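Local coordinates for uncharacterized protein (Mycobacterium tuberculosis CAS/NITR204, PDB 5VYQ) that probably transfers a formyl group from a folate cofactor to the amino group of dTDP-4-amino-4,6-dideoxyglucose, a nucleotide-linked sugar, at residues Gln41-Asp46 and Glu172-Ile177. Residues are numbered along the deposited sequence; the frame is centred on the assembly and turned at random.
Sequences QARHGD and EHFDAI
Arg43 and Phe174 meet because both first torsions turn their side chains trans to the main-chain N: chi1 is -157° in Arg43, whose chain then runs extended from CG to NE, and 176° in Phe174. The two side chains pass in opposite directions, which sets the guanidinium over the base of the phenylalanine. Phe174 CB sits above the centre of one guanidinium face, and Arg43 NE comes to 3.8 Å from Phe174 CD2; guanidinium and ring planes are strongly inclined, so this is no parallel stack.

At the guanidinium edge, Arg43 NH1 forms a salt bridge with Asp175 OD1 at 2.9 Å. The bond is off-line, 133° at the hydrogen: OD1 is tilted from the guanidinium plane, and NH1 approaches it from above the carboxylate plane. One water bridges the two charged groups, taking a long 3.3 Å bond from Arg43 NE and donating to Asp175 OD1. A second ties the arginine to the backbone instead: it accepts from Arg43 NH1 and from Asp175 N and donates to Glu172 O, filling in at the kink where Asp175 N lacks its bond to the preceding turn. Arg43 NH2 donates to Leu171 O, one turn before Asp175 N.

On the buried side, Phe174 CZ lies 3.9 Å from His44 CB, and the phenyl edge points at the imidazole face in an offset edge-to-face pair, centroids 5.8 Å apart. His44 NE2 bonds to Val22 O, fixing the ring, while Phe174 also touches Met47 and Ile24 of the adjoining strands.

The contact thus joins the C-terminal end of helix 31-43 to helix 155-179 beside the strand 47-50 edge of the six-stranded sheet. Its chemistry is graded, from an aromatic pair inside to a hydrated ion pair outside, where Arg43 is exposed and the water bound to both partners probably softens their attraction.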
loop_
_atom_site.group_PDB
_atom_site.type_symbol
_atom_site.label_atom_id
_atom_site.label_comp_id
_atom_site.label_asym_id
_atom_site.label_seq_id
_atom_site.Cartn_x
_atom_site.Cartn_y
_atom_site.Cartn_z
ATOM N N GLN A 41 6.393 -33.217 -18.658
ATOM C CA GLN A 41 5.948 -34.030 -19.791
ATOM C C GLN A 41 7.023 -34.185 -20.855
ATOM O O GLN A 41 7.033 -35.187 -21.574
ATOM C CB GLN A 41 4.704 -33.458 -20.407
ATOM C CG GLN A 41 3.438 -33.898 -19.723
ATOM C CD GLN A 41 2.231 -33.353 -20.480
ATOM O OE1 GLN A 41 2.190 -32.179 -20.820
ATOM N NE2 GLN A 41 1.255 -34.187 -20.753
ATOM N N ALA A 42 7.943 -33.231 -20.949
ATOM C CA ALA A 42 9.098 -33.400 -21.825
ATOM C C ALA A 42 10.107 -34.402 -21.250
ATOM O O ALA A 42 10.868 -35.027 -21.966
ATOM C CB ALA A 42 9.749 -32.040 -22.052
ATOM N N ARG A 43 10.126 -34.590 -19.945
ATOM C CA ARG A 43 11.039 -35.506 -19.278
ATOM C C ARG A 43 10.467 -36.925 -19.111
ATOM O O ARG A 43 11.140 -37.826 -18.583
ATOM C CB ARG A 43 11.294 -34.942 -17.874
ATOM C CG ARG A 43 12.572 -35.385 -17.196
ATOM C CD ARG A 43 12.717 -34.599 -15.908
ATOM N NE ARG A 43 13.527 -35.417 -15.017
ATOM C CZ ARG A 43 14.061 -35.052 -13.853
ATOM N NH1 ARG A 43 14.777 -35.971 -13.168
ATOM N NH2 ARG A 43 13.916 -33.797 -13.410
ATOM N N HIS A 44 9.213 -37.130 -19.485
ATOM C CA HIS A 44 8.547 -38.392 -19.157
ATOM C C HIS A 44 7.363 -38.526 -20.101
ATOM O O HIS A 44 6.396 -37.781 -20.012
ATOM C CB HIS A 44 8.077 -38.440 -17.690
ATOM C CG HIS A 44 7.476 -39.754 -17.293
ATOM N ND1 HIS A 44 8.198 -40.769 -16.714
ATOM C CD2 HIS A 44 6.204 -40.214 -17.394
ATOM C CE1 HIS A 44 7.406 -41.799 -16.487
ATOM N NE2 HIS A 44 6.189 -41.493 -16.909
ATOM N N GLY A 45 7.440 -39.467 -21.029
ATOM C CA GLY A 45 6.421 -39.565 -22.072
ATOM C C GLY A 45 5.038 -40.001 -21.609
ATOM O O GLY A 45 4.036 -39.417 -22.011
ATOM N N ASP A 46 4.970 -40.980 -20.717
ATOM C CA ASP A 46 3.678 -41.536 -20.357
ATOM C C ASP A 46 3.120 -40.721 -19.170
ATOM O O ASP A 46 3.060 -41.231 -18.058
ATOM C CB ASP A 46 3.828 -43.026 -20.006
ATOM C CG ASP A 46 2.493 -43.789 -20.053
ATOM O OD1 ASP A 46 1.450 -43.166 -20.388
ATOM O OD2 ASP A 46 2.480 -44.989 -19.689
ATOM N N GLU A 172 14.463 -31.743 -8.897
ATOM C CA GLU A 172 15.419 -32.558 -8.173
ATOM C C GLU A 172 14.945 -33.964 -7.866
ATOM O O GLU A 172 15.725 -34.919 -8.025
ATOM C CB GLU A 172 15.721 -31.916 -6.829
ATOM C CG GLU A 172 16.561 -30.659 -6.898
ATOM C CD GLU A 172 16.668 -29.889 -5.590
ATOM O OE1 GLU A 172 16.875 -28.636 -5.660
ATOM O OE2 GLU A 172 16.598 -30.547 -4.535
ATOM N N HIS A 173 13.699 -34.091 -7.378
ATOM C CA HIS A 173 13.214 -35.338 -6.866
ATOM C C HIS A 173 12.347 -36.178 -7.810
ATOM O O HIS A 173 11.833 -37.198 -7.387
ATOM C CB HIS A 173 12.501 -35.138 -5.525
ATOM C CG HIS A 173 13.417 -34.633 -4.471
ATOM N ND1 HIS A 173 14.262 -35.470 -3.770
ATOM C CD2 HIS A 173 13.674 -33.380 -4.037
ATOM C CE1 HIS A 173 14.957 -34.754 -2.913
ATOM N NE2 HIS A 173 14.631 -33.482 -3.062
ATOM N N PHE A 174 12.159 -35.732 -9.043
ATOM C CA PHE A 174 11.189 -36.356 -9.936
ATOM C C PHE A 174 11.473 -37.848 -10.106
ATOM O O PHE A 174 10.571 -38.678 -10.010
ATOM C CB PHE A 174 11.194 -35.717 -11.301
ATOM C CG PHE A 174 10.256 -36.418 -12.248
ATOM C CD1 PHE A 174 8.894 -36.354 -12.036
ATOM C CD2 PHE A 174 10.736 -37.249 -13.249
ATOM C CE1 PHE A 174 8.007 -37.026 -12.870
ATOM C CE2 PHE A 174 9.862 -37.933 -14.080
ATOM C CZ PHE A 174 8.492 -37.807 -13.915
ATOM N N ASP A 175 12.739 -38.212 -10.353
ATOM C CA ASP A 175 12.981 -39.644 -10.562
ATOM C C ASP A 175 12.504 -40.476 -9.372
ATOM O O ASP A 175 11.904 -41.545 -9.567
ATOM C CB ASP A 175 14.461 -39.964 -10.831
ATOM C CG ASP A 175 14.986 -39.386 -12.121
ATOM O OD1 ASP A 175 14.224 -38.794 -12.913
ATOM O OD2 ASP A 175 16.215 -39.546 -12.343
ATOM N N ALA A 176 12.823 -40.047 -8.149
ATOM C CA ALA A 176 12.441 -40.815 -6.951
ATOM C C ALA A 176 10.922 -40.885 -6.811
ATOM O O ALA A 176 10.348 -41.897 -6.389
ATOM C CB ALA A 176 13.062 -40.239 -5.692
ATOM N N ILE A 177 10.277 -39.772 -7.144
ATOM C CA ILE A 177 8.839 -39.692 -7.078
ATOM C C ILE A 177 8.211 -40.658 -8.057
ATOM O O ILE A 177 7.321 -41.453 -7.719
ATOM C CB ILE A 177 8.349 -38.266 -7.334
ATOM C CG1 ILE A 177 8.753 -37.347 -6.186
ATOM C CG2 ILE A 177 6.806 -38.200 -7.462
ATOM C CD1 ILE A 177 8.779 -35.869 -6.543
HETATM O O HOH W 1 15.190 -36.572 -10.483
HETATM O O HOH W 2 14.306 -38.579 -15.462
#